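Local coordinates for conserved hypothetical protein (Agrobacterium tumefaciens, PDB 2FEX) that is of unknown function but belongs to the DJ-1/PfpI superfamily, related to the class I glutamine amidotransferases, at residues 96-101 and 159-164; 164-167 and 171-174; 89-94 and 148-153; 22-25 and 29-32. One frame throughout, in Å; residues are numbered along the deposited sequence.

Contact 1: residues 96-101 and 159-164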
loop_
_atom_site.group_PDB
_atom_site.type_symbol
_atom_site.label_atom_id
_atom_site.label_comp_id
_atom_site.label_asym_id
_atom_site.label_seq_id
_atom_site.Cartn_x
_atom_site.Cartn_y
_atom_site.Cartn_z
ATOM N N LEU A 96 7.620 18.855 9.456
ATOM C CA LEU A 96 6.878 18.500 8.239
ATOM C C LEU A 96 5.495 17.946 8.582
ATOM O O LEU A 96 5.399 17.079 9.456
ATOM C CB LEU A 96 7.651 17.374 7.511
ATOM C CG LEU A 96 6.977 16.723 6.308
ATOM C CD1 LEU A 96 6.728 17.836 5.249
ATOM C CD2 LEU A 96 7.924 15.644 5.730
ATOM N N VAL A 97 4.459 18.434 7.903
ATOM C CA VAL A 97 3.110 17.822 8.019
ATOM C C VAL A 97 2.701 17.407 6.591
ATOM O O VAL A 97 2.844 18.235 5.695
ATOM C CB VAL A 97 2.082 18.779 8.638
ATOM C CG1 VAL A 97 0.684 18.175 8.557
ATOM C CG2 VAL A 97 2.460 18.995 10.101
ATOM N N ALA A 98 2.262 16.164 6.373
ATOM C CA ALA A 98 2.007 15.686 4.983
ATOM C C ALA A 98 0.620 15.054 5.040
ATOM O O ALA A 98 0.314 14.265 5.987
ATOM C CB ALA A 98 3.006 14.625 4.574
ATOM N N GLY A 99 -0.198 15.347 4.033
ATOM C CA GLY A 99 -1.534 14.750 3.964
ATOM C C GLY A 99 -1.853 14.408 2.530
ATOM O O GLY A 99 -1.558 15.187 1.623
ATOM N N ILE A 100 -2.458 13.225 2.357
ATOM C CA ILE A 100 -2.813 12.737 1.012
ATOM C C ILE A 100 -4.324 12.458 0.935
ATOM O O ILE A 100 -5.007 12.036 1.955
ATOM C CB ILE A 100 -1.926 11.517 0.665
ATOM C CG1 ILE A 100 -2.337 10.924 -0.699
ATOM C CG2 ILE A 100 -2.059 10.425 1.794
ATOM C CD1 ILE A 100 -1.208 9.972 -1.275
ATOM N N CYS A 101 -4.866 12.703 -0.247
ATOM C CA CYS A 101 -6.248 12.320 -0.564
ATOM C C CYS A 101 -7.228 13.084 0.386
ATOM O O CYS A 101 -7.095 14.328 0.570
ATOM C CB CYS A 101 -6.364 10.763 -0.452
ATOM S SG CYS A 101 -7.862 9.971 -1.107
ATOM N N VAL A 159 3.226 7.643 -4.962
ATOM C CA VAL A 159 4.685 7.598 -5.163
ATOM C C VAL A 159 5.297 8.976 -4.929
ATOM O O VAL A 159 6.249 9.105 -4.179
ATOM C CB VAL A 159 5.052 7.032 -6.536
ATOM C CG1 VAL A 159 6.602 6.965 -6.620
ATOM C CG2 VAL A 159 4.377 5.638 -6.680
ATOM N N SER A 160 4.774 10.016 -5.593
ATOM C CA SER A 160 5.354 11.337 -5.431
ATOM C C SER A 160 5.109 11.878 -3.998
ATOM O O SER A 160 5.916 12.652 -3.502
ATOM C CB SER A 160 4.868 12.319 -6.488
ATOM O OG SER A 160 3.447 12.404 -6.494
ATOM N N PHE A 161 4.033 11.410 -3.375
ATOM C CA PHE A 161 3.797 11.759 -1.948
ATOM C C PHE A 161 5.005 11.249 -1.128
ATOM O O PHE A 161 5.627 12.020 -0.346
ATOM C CB PHE A 161 2.513 11.091 -1.474
ATOM C CG PHE A 161 2.072 11.509 -0.074
ATOM C CD1 PHE A 161 1.838 12.843 0.241
ATOM C CD2 PHE A 161 1.861 10.512 0.898
ATOM C CE1 PHE A 161 1.324 13.197 1.539
ATOM C CE2 PHE A 161 1.349 10.857 2.207
ATOM C CZ PHE A 161 1.140 12.211 2.520
ATOM N N ALA A 162 5.373 9.976 -1.347
ATOM C CA ALA A 162 6.501 9.421 -0.612
ATOM C C ALA A 162 7.812 10.154 -0.914
ATOM O O ALA A 162 8.593 10.466 0.005
ATOM C CB ALA A 162 6.644 7.924 -0.882
ATOM N N VAL A 163 8.040 10.438 -2.190
ATOM C CA VAL A 163 9.318 11.060 -2.614
ATOM C C VAL A 163 9.389 12.461 -1.956
ATOM O O VAL A 163 10.442 12.837 -1.438
ATOM C CB VAL A 163 9.362 11.192 -4.136
ATOM C CG1 VAL A 163 10.469 12.173 -4.556
ATOM C CG2 VAL A 163 9.473 9.785 -4.785
ATOM N N GLU A 164 8.276 13.217 -1.957
ATOM C CA GLU A 164 8.350 14.602 -1.427
ATOM C C GLU A 164 8.566 14.603 0.102
ATOM O O GLU A 164 9.245 15.490 0.631
ATOM C CB GLU A 164 7.111 15.422 -1.787
ATOM C CG GLU A 164 6.984 15.716 -3.285
ATOM C CD GLU A 164 8.112 16.635 -3.829
ATOM O OE1 GLU A 164 8.905 17.265 -3.050
ATOM O OE2 GLU A 164 8.221 16.712 -5.077
#

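Contact 2: residues 164-167 and 171-174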
loop_
_atom_site.group_PDB
_atom_site.type_symbol
_atom_site.label_atom_id
_atom_site.label_comp_id
_atom_site.label_asym_id
_atom_site.label_seq_id
_atom_site.Cartn_x
_atom_site.Cartn_y
_atom_site.Cartn_z
ATOM N N GLU A 164 8.276 13.217 -1.957
ATOM C CA GLU A 164 8.350 14.602 -1.427
ATOM C C GLU A 164 8.566 14.603 0.102
ATOM O O GLU A 164 9.245 15.490 0.631
ATOM C CB GLU A 164 7.111 15.422 -1.787
ATOM C CG GLU A 164 6.984 15.716 -3.285
ATOM C CD GLU A 164 8.112 16.635 -3.829
ATOM O OE1 GLU A 164 8.905 17.265 -3.050
ATOM O OE2 GLU A 164 8.221 16.712 -5.077
ATOM N N ILE A 165 8.017 13.590 0.798
ATOM C CA ILE A 165 8.232 13.473 2.244
ATOM C C ILE A 165 9.695 13.192 2.491
ATOM O O ILE A 165 10.351 13.871 3.328
ATOM C CB ILE A 165 7.365 12.350 2.836
ATOM C CG1 ILE A 165 5.894 12.835 2.788
ATOM C CG2 ILE A 165 7.785 11.967 4.268
ATOM C CD1 ILE A 165 4.832 11.743 2.976
ATOM N N LEU A 166 10.235 12.228 1.737
ATOM C CA LEU A 166 11.654 11.914 1.875
ATOM C C LEU A 166 12.575 13.088 1.526
ATOM O O LEU A 166 13.522 13.335 2.254
ATOM C CB LEU A 166 12.018 10.703 1.036
ATOM C CG LEU A 166 11.364 9.409 1.546
ATOM C CD1 LEU A 166 11.725 8.321 0.579
ATOM C CD2 LEU A 166 11.779 9.093 3.024
ATOM N N LYS A 167 12.264 13.807 0.456
ATOM C CA LYS A 167 13.059 14.998 0.117
ATOM C C LYS A 167 13.019 16.036 1.234
ATOM O O LYS A 167 14.073 16.594 1.594
ATOM C CB LYS A 167 12.577 15.641 -1.183
ATOM C CG LYS A 167 12.904 14.771 -2.428
ATOM C CD LYS A 167 12.427 15.527 -3.668
ATOM C CE LYS A 167 13.025 14.890 -4.923
ATOM N NZ LYS A 167 12.654 15.618 -6.187
ATOM N N LEU A 171 16.256 12.866 3.073
ATOM C CA LEU A 171 16.478 11.429 2.995
ATOM C C LEU A 171 16.380 10.858 1.584
ATOM O O LEU A 171 16.406 9.632 1.429
ATOM C CB LEU A 171 15.488 10.646 3.863
ATOM C CG LEU A 171 15.600 11.012 5.328
ATOM C CD1 LEU A 171 14.441 10.279 6.011
ATOM C CD2 LEU A 171 16.992 10.701 5.929
ATOM N N PHE A 172 16.239 11.711 0.570
ATOM C CA PHE A 172 16.046 11.182 -0.777
ATOM C C PHE A 172 17.394 11.073 -1.500
ATOM O O PHE A 172 17.679 11.829 -2.420
ATOM C CB PHE A 172 15.051 12.031 -1.575
ATOM C CG PHE A 172 14.524 11.366 -2.797
ATOM C CD1 PHE A 172 13.757 10.205 -2.714
ATOM C CD2 PHE A 172 14.795 11.944 -4.081
ATOM C CE1 PHE A 172 13.259 9.601 -3.908
ATOM C CE2 PHE A 172 14.274 11.385 -5.251
ATOM C CZ PHE A 172 13.531 10.214 -5.180
ATOM N N GLY A 173 18.204 10.143 -1.032
ATOM C CA GLY A 173 19.514 9.886 -1.647
ATOM C C GLY A 173 19.388 8.899 -2.791
ATOM O O GLY A 173 18.277 8.533 -3.232
ATOM N N PRO A 174 20.538 8.392 -3.253
ATOM C CA PRO A 174 20.564 7.406 -4.321
ATOM C C PRO A 174 19.817 6.132 -3.954
ATOM O O PRO A 174 19.154 5.578 -4.815
ATOM C CB PRO A 174 22.075 7.110 -4.488
ATOM C CG PRO A 174 22.765 8.238 -3.855
ATOM C CD PRO A 174 21.889 8.728 -2.766
#

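Contact 3: residues 89-94 and 148-153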
loop_
_atom_site.group_PDB
_atom_site.type_symbol
_atom_site.label_atom_id
_atom_site.label_comp_id
_atom_site.label_asym_id
_atom_site.label_seq_id
_atom_site.Cartn_x
_atom_site.Cartn_y
_atom_site.Cartn_z
ATOM N N ARG A 89 0.408 21.448 16.908
ATOM C CA ARG A 89 1.527 20.977 17.729
ATOM C C ARG A 89 2.778 20.768 16.865
ATOM O O ARG A 89 3.853 21.219 17.202
ATOM C CB ARG A 89 1.136 19.679 18.489
ATOM C CG ARG A 89 2.148 19.095 19.487
ATOM C CD ARG A 89 1.630 17.803 20.249
ATOM N NE ARG A 89 0.172 17.760 20.382
ATOM C CZ ARG A 89 -0.562 16.664 20.257
ATOM N NH1 ARG A 89 -0.004 15.511 20.022
ATOM N NH2 ARG A 89 -1.873 16.722 20.376
ATOM N N PHE A 90 2.601 20.063 15.756
ATOM C CA PHE A 90 3.703 19.775 14.825
ATOM C C PHE A 90 4.201 21.004 14.062
ATOM O O PHE A 90 5.421 21.244 13.956
ATOM C CB PHE A 90 3.310 18.597 13.911
ATOM C CG PHE A 90 3.572 17.283 14.549
ATOM C CD1 PHE A 90 2.748 16.821 15.585
ATOM C CD2 PHE A 90 4.758 16.564 14.227
ATOM C CE1 PHE A 90 3.046 15.580 16.234
ATOM C CE2 PHE A 90 5.082 15.364 14.842
ATOM C CZ PHE A 90 4.234 14.857 15.871
ATOM N N ARG A 91 3.251 21.783 13.531
ATOM C CA ARG A 91 3.618 22.992 12.755
ATOM C C ARG A 91 4.360 23.992 13.622
ATOM O O ARG A 91 5.312 24.677 13.152
ATOM C CB ARG A 91 2.380 23.657 12.141
ATOM C CG ARG A 91 1.845 22.841 11.008
ATOM C CD ARG A 91 2.723 23.072 9.789
ATOM N NE ARG A 91 2.501 24.436 9.310
ATOM C CZ ARG A 91 3.240 25.064 8.404
ATOM N NH1 ARG A 91 4.333 24.491 7.891
ATOM N NH2 ARG A 91 2.877 26.287 8.029
ATOM N N ASP A 92 3.943 24.110 14.882
ATOM C CA ASP A 92 4.580 25.096 15.779
ATOM C C ASP A 92 6.044 24.721 16.059
ATOM O O ASP A 92 6.816 25.580 16.417
ATOM C CB ASP A 92 3.804 25.266 17.092
ATOM C CG ASP A 92 2.547 26.095 16.935
ATOM O OD1 ASP A 92 2.303 26.671 15.842
ATOM O OD2 ASP A 92 1.767 26.147 17.917
ATOM N N ARG A 93 6.402 23.449 15.890
ATOM C CA ARG A 93 7.751 22.921 16.090
ATOM C C ARG A 93 8.491 22.866 14.747
ATOM O O ARG A 93 9.571 22.264 14.662
ATOM C CB ARG A 93 7.652 21.524 16.760
ATOM C CG ARG A 93 8.951 20.754 17.011
ATOM C CD ARG A 93 9.914 21.405 18.033
ATOM N NE ARG A 93 11.263 20.824 17.950
ATOM C CZ ARG A 93 12.069 20.942 16.891
ATOM N NH1 ARG A 93 11.679 21.601 15.817
ATOM N NH2 ARG A 93 13.272 20.388 16.885
ATOM N N ASP A 94 7.892 23.451 13.718
ATOM C CA ASP A 94 8.458 23.448 12.366
ATOM C C ASP A 94 8.725 22.029 11.866
ATOM O O ASP A 94 9.723 21.776 11.150
ATOM C CB ASP A 94 9.760 24.299 12.323
ATOM C CG ASP A 94 9.476 25.816 12.472
ATOM O OD1 ASP A 94 8.458 26.304 11.892
ATOM O OD2 ASP A 94 10.283 26.527 13.129
ATOM N N GLY A 148 6.736 25.129 2.093
ATOM C CA GLY A 148 6.587 25.650 3.445
ATOM C C GLY A 148 6.480 24.598 4.539
ATOM O O GLY A 148 5.888 24.873 5.582
ATOM N N GLY A 149 7.071 23.426 4.305
ATOM C CA GLY A 149 7.011 22.306 5.286
ATOM C C GLY A 149 5.705 21.551 5.275
ATOM O O GLY A 149 5.385 20.830 6.229
ATOM N N VAL A 150 4.929 21.694 4.198
ATOM C CA VAL A 150 3.685 20.956 4.066
ATOM C C VAL A 150 3.718 20.216 2.728
ATOM O O VAL A 150 3.954 20.801 1.659
ATOM C CB VAL A 150 2.471 21.958 4.069
ATOM C CG1 VAL A 150 1.125 21.222 3.783
ATOM C CG2 VAL A 150 2.407 22.711 5.417
ATOM N N VAL A 151 3.471 18.917 2.785
ATOM C CA VAL A 151 3.411 18.106 1.582
ATOM C C VAL A 151 1.946 17.642 1.403
ATOM O O VAL A 151 1.305 17.151 2.350
ATOM C CB VAL A 151 4.323 16.864 1.708
ATOM C CG1 VAL A 151 4.072 15.884 0.519
ATOM C CG2 VAL A 151 5.825 17.342 1.695
ATOM N N THR A 152 1.422 17.788 0.194
ATOM C CA THR A 152 0.075 17.350 -0.104
ATOM C C THR A 152 0.057 16.563 -1.430
ATOM O O THR A 152 0.931 16.718 -2.265
ATOM C CB THR A 152 -0.921 18.553 -0.169
ATOM O OG1 THR A 152 -0.372 19.550 -1.049
ATOM C CG2 THR A 152 -1.172 19.116 1.277
ATOM N N ALA A 153 -0.961 15.707 -1.575
ATOM C CA ALA A 153 -1.151 14.900 -2.784
ATOM C C ALA A 153 -2.559 14.393 -2.861
ATOM O O ALA A 153 -3.273 14.304 -1.850
ATOM C CB ALA A 153 -0.211 13.701 -2.727
HETATM O O HOH W 1 5.501 22.195 8.596
HETATM O O HOH W 2 4.505 27.227 6.237
#

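Contact 4: residues 22-25 and 29-32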
loop_
_atom_site.group_PDB
_atom_site.type_symbol
_atom_site.label_atom_id
_atom_site.label_comp_id
_atom_site.label_asym_id
_atom_site.label_seq_id
_atom_site.Cartn_x
_atom_site.Cartn_y
_atom_site.Cartn_z
ATOM N N ALA A 22 7.187 1.530 4.148
ATOM C CA ALA A 22 8.016 0.344 3.881
ATOM C C ALA A 22 9.444 0.743 3.478
ATOM O O ALA A 22 10.416 0.129 3.938
ATOM C CB ALA A 22 7.367 -0.476 2.769
ATOM N N ALA A 23 9.581 1.739 2.585
ATOM C CA ALA A 23 10.916 2.137 2.097
ATOM C C ALA A 23 11.698 2.823 3.218
ATOM O O ALA A 23 12.856 2.485 3.456
ATOM C CB ALA A 23 10.776 3.077 0.911
ATOM N N ALA A 24 11.035 3.753 3.913
ATOM C CA ALA A 24 11.690 4.485 5.008
ATOM C C ALA A 24 12.213 3.532 6.085
ATOM O O ALA A 24 13.370 3.598 6.448
ATOM C CB ALA A 24 10.822 5.585 5.607
ATOM N N ARG A 25 11.385 2.576 6.503
ATOM C CA ARG A 25 11.708 1.755 7.645
ATOM C C ARG A 25 12.692 0.640 7.235
ATOM O O ARG A 25 13.637 0.314 7.948
ATOM C CB ARG A 25 10.425 1.171 8.253
ATOM C CG ARG A 25 10.710 0.231 9.427
ATOM C CD ARG A 25 9.379 -0.130 10.130
ATOM N NE ARG A 25 9.538 -1.049 11.266
ATOM C CZ ARG A 25 9.509 -2.387 11.209
ATOM N NH1 ARG A 25 9.394 -3.019 10.049
ATOM N NH2 ARG A 25 9.628 -3.126 12.324
ATOM N N GLY A 29 16.432 3.282 7.266
ATOM C CA GLY A 29 16.762 3.362 8.706
ATOM C C GLY A 29 15.902 4.332 9.515
ATOM O O GLY A 29 16.297 4.780 10.594
ATOM N N VAL A 30 14.725 4.648 8.990
ATOM C CA VAL A 30 13.777 5.571 9.656
ATOM C C VAL A 30 12.912 4.787 10.632
ATOM O O VAL A 30 12.486 3.661 10.322
ATOM C CB VAL A 30 12.904 6.257 8.575
ATOM C CG1 VAL A 30 11.783 7.104 9.205
ATOM C CG2 VAL A 30 13.815 7.050 7.599
ATOM N N GLU A 31 12.628 5.372 11.811
ATOM C CA GLU A 31 11.709 4.738 12.755
ATOM C C GLU A 31 10.293 5.212 12.427
ATOM O O GLU A 31 10.084 6.398 12.235
ATOM C CB GLU A 31 12.036 5.128 14.198
ATOM C CG GLU A 31 11.221 4.355 15.228
ATOM C CD GLU A 31 11.411 4.881 16.634
ATOM O OE1 GLU A 31 12.479 5.511 16.905
ATOM O OE2 GLU A 31 10.480 4.674 17.441
ATOM N N ILE A 32 9.365 4.278 12.340
ATOM C CA ILE A 32 7.966 4.638 12.017
ATOM C C ILE A 32 7.152 4.411 13.261
ATOM O O ILE A 32 7.211 3.280 13.854
ATOM C CB ILE A 32 7.400 3.761 10.847
ATOM C CG1 ILE A 32 8.255 3.886 9.589
ATOM C CG2 ILE A 32 5.967 4.154 10.512
ATOM C CD1 ILE A 32 8.209 5.289 8.969
HETATM O O HOH W 3 10.234 1.552 13.067
HETATM O O HOH W 4 14.226 1.368 10.543
HETATM O O HOH W 5 16.487 0.419 7.273
#

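Contact 1: residues 96-101 and 159-164
The ring of Phe-161 lies under Ile-100, whose CB stands 3.6 Å from the ring centroid and 10° off the ring normal, a CH-pi contact over one face. Two branches of Ile-100 extend this cover: CG2 meets Phe-161 CE2 at 3.5 Å, and CD1 reaches Phe-161 CG and CD2 at 3.8 Å. Ala-98 CB touches Phe-161 CZ at 3.7 Å from an oblique direction. With CG anti to the backbone N (chi1 -173°), Phe-161 sends its ring from the helix to the strand, where the Ala-98 to Gly-99 peptide meets its edge. All four touching residues are buried.

Val-159, Ser-160 and Val-163 are partly exposed and make no contact with the strand. At the helix N-terminus the N atoms of Val-159 and Ser-160 bond to the Glu-186 carboxylate of the second subunit.

Strand 96-100 leads into Cys-101 at a helix N-cap, a strained turn consistent with the nucleophile elbow of DJ-1/PfpI proteins. The axes of strand 96-100 and helix segment 159-164 approach to 9.9 Å and run antiparallel (178°); Val-68 of strand 66-69 and Val-151 and Ala-153 of strand 150-153 also touch the Phe-161 side chain.

Contact 2: residues 164-167 and 171-174
The Phe-172 ring takes oblique contacts from two helix residues, neither of which stacks on it. Lys-167 supplies the nearer one, its CE 3.5 Å from Phe-172 CD2, while Leu-166 CB stands 4.2 Å from Phe-172 CD1. Lys-167 and Phe-172 lie side by side and point the same way. The lysine chain is extended beyond CG, which lays its methylenes along the aromatic side chain: Lys-167 CG is 3.6 Å from Phe-172 CB, and CE comes in farther out along the ring. This contact is therefore made by the aliphatic part of an exposed lysine.

Leu-166 and Leu-171 meet differently, crossing at about a right angle, with Leu-166 CD2 4.1 Å from Leu-171 CB. Their backbones are joined by the hydrogen bond across the contact, from Leu-171 N to Leu-166 O, at 2.9 Å with an N-H...O angle of 160°. The donor is tilted 29° from the carbonyl plane. This bond ties the last turn of the helix to the chain that leaves it. Phe-172 then forms the centre of an inverse gamma turn, closed by a weak bond from Gly-173 N to Leu-171 O, and Gly-173 is the N-cap of the next helix.

The contact thus forms the corner between helix 158-168 and helix 174-180. Leu-180 of the latter touches both Leu-166 and Phe-172, Leu-20 of helix 18-27 packs on Leu-166, and Ile-165 packs on Leu-96 and Ala-98 of strand 96-100.

Contact 3: residues 89-94 and 148-153
Arg-91 and Gly-148 form a polar contact between a side chain and a backbone carbonyl, joining the C-terminal end of helix 84-92 to the turn between the antiparallel strands 145-147 and 150-153. Arg-91 NH1 donates to Gly-148 O at 2.8 Å with an N-H...O angle of 147°. The donor lies in the carbonyl plane, and the oxygen lies near the guanidinium plane.

Two waters, also at the guanidinium edge, widen the link. Water 1 accepts from Arg-91 NH1 and donates to Gly-149 O, each at 2.7 Å; water 2 accepts from Arg-91 NH2 at 2.6 Å and donates to Gly-148 O. With both NH1 and NH2 engaged, rotation of the guanidinium is probably restrained. Val-150 CG2 lies over one face, toward its rim, 3.6 Å from Arg-91 NH1. Bends at chi2 (-77°) and chi3 (-70°) turn the arginine chain so that its end comes nearer this turn.

Asp-94 is the C-prime residue of a Schellman motif, with Arg-95 N bonded to Phe-90 O and Asp-94 N to Arg-91 O. Gly-148 and Gly-149, both with positive phi, form the type I'-like turn of a tight beta hairpin, so the contact joins a Schellman helix end to a hairpin turn.

Contact 4: residues 22-25 and 29-32
Val-30 N donates to Ala-24 O at 3.1 Å with an N-H...O angle of 163°, the direct hydrogen bond of this contact. The donor sits 44° above the carbonyl plane, so the bond does not follow a lone pair. Beside this bond Ala-24 CB packs on Val-30 CB at 3.7 Å. On the neighbouring residue, Arg-25 CA makes a CA-H...O contact of 3.4 Å with Val-30 O, and Arg-25 CB rests on Ile-32 CG1 at 3.7 Å.

Three waters form the next shell. Water 4 donates to both Arg-25 O and Val-30 O, each at 2.9 Å, while water 5 donates to Arg-25 O and is reached by a weak bond from Gly-29 N. Water 3 accepts from Arg-25 NE and Ile-32 N. The arginine chain, extended from CG to NE with CG anti to the backbone N (chi1 177°), carries the guanidinium outward, where NH1 is hydrogen-bonded to Met-45 O of the second subunit.

Farther out, Val-30 and Ile-32 reach Ile-4 of strand 3-7, within the beta-alpha-beta unit of strand 3-7, helix 18-27 and strand 31-36. Gly-29, with positive phi, lets the chain turn out of the helix. The chemistry is mixed: Ala-24 packs from the helix on Val-30 and Ile-32, water bridges Arg-25 O and NE to backbone atoms of 29-32, and both Arg-25 and Ile-32 also meet the second subunit.

Along the chain, contact 4 closes first; contacts 3 and 1 then alternate their segments, and contact 2 starts at Glu-164, where contact 1 ends. Contacts 1, 3 and 4 reach the same mixed sheet. Strands 96-100 and 150-153 are neighbours in it, so contacts 1 and 3 touch although their centres are 11 Å apart. Contacts 1 and 2 share helix 158-168, contact 2 meets contact 3 where Glu-164 packs on Val-151, and it meets contact 4 where Leu-171 packs on Val-30. Contacts 3 and 4 are farthest apart, 19 Å between centres, without touching. Contacts 1 and 4, 15 Å apart, both touch the second subunit while reaching the same sheet.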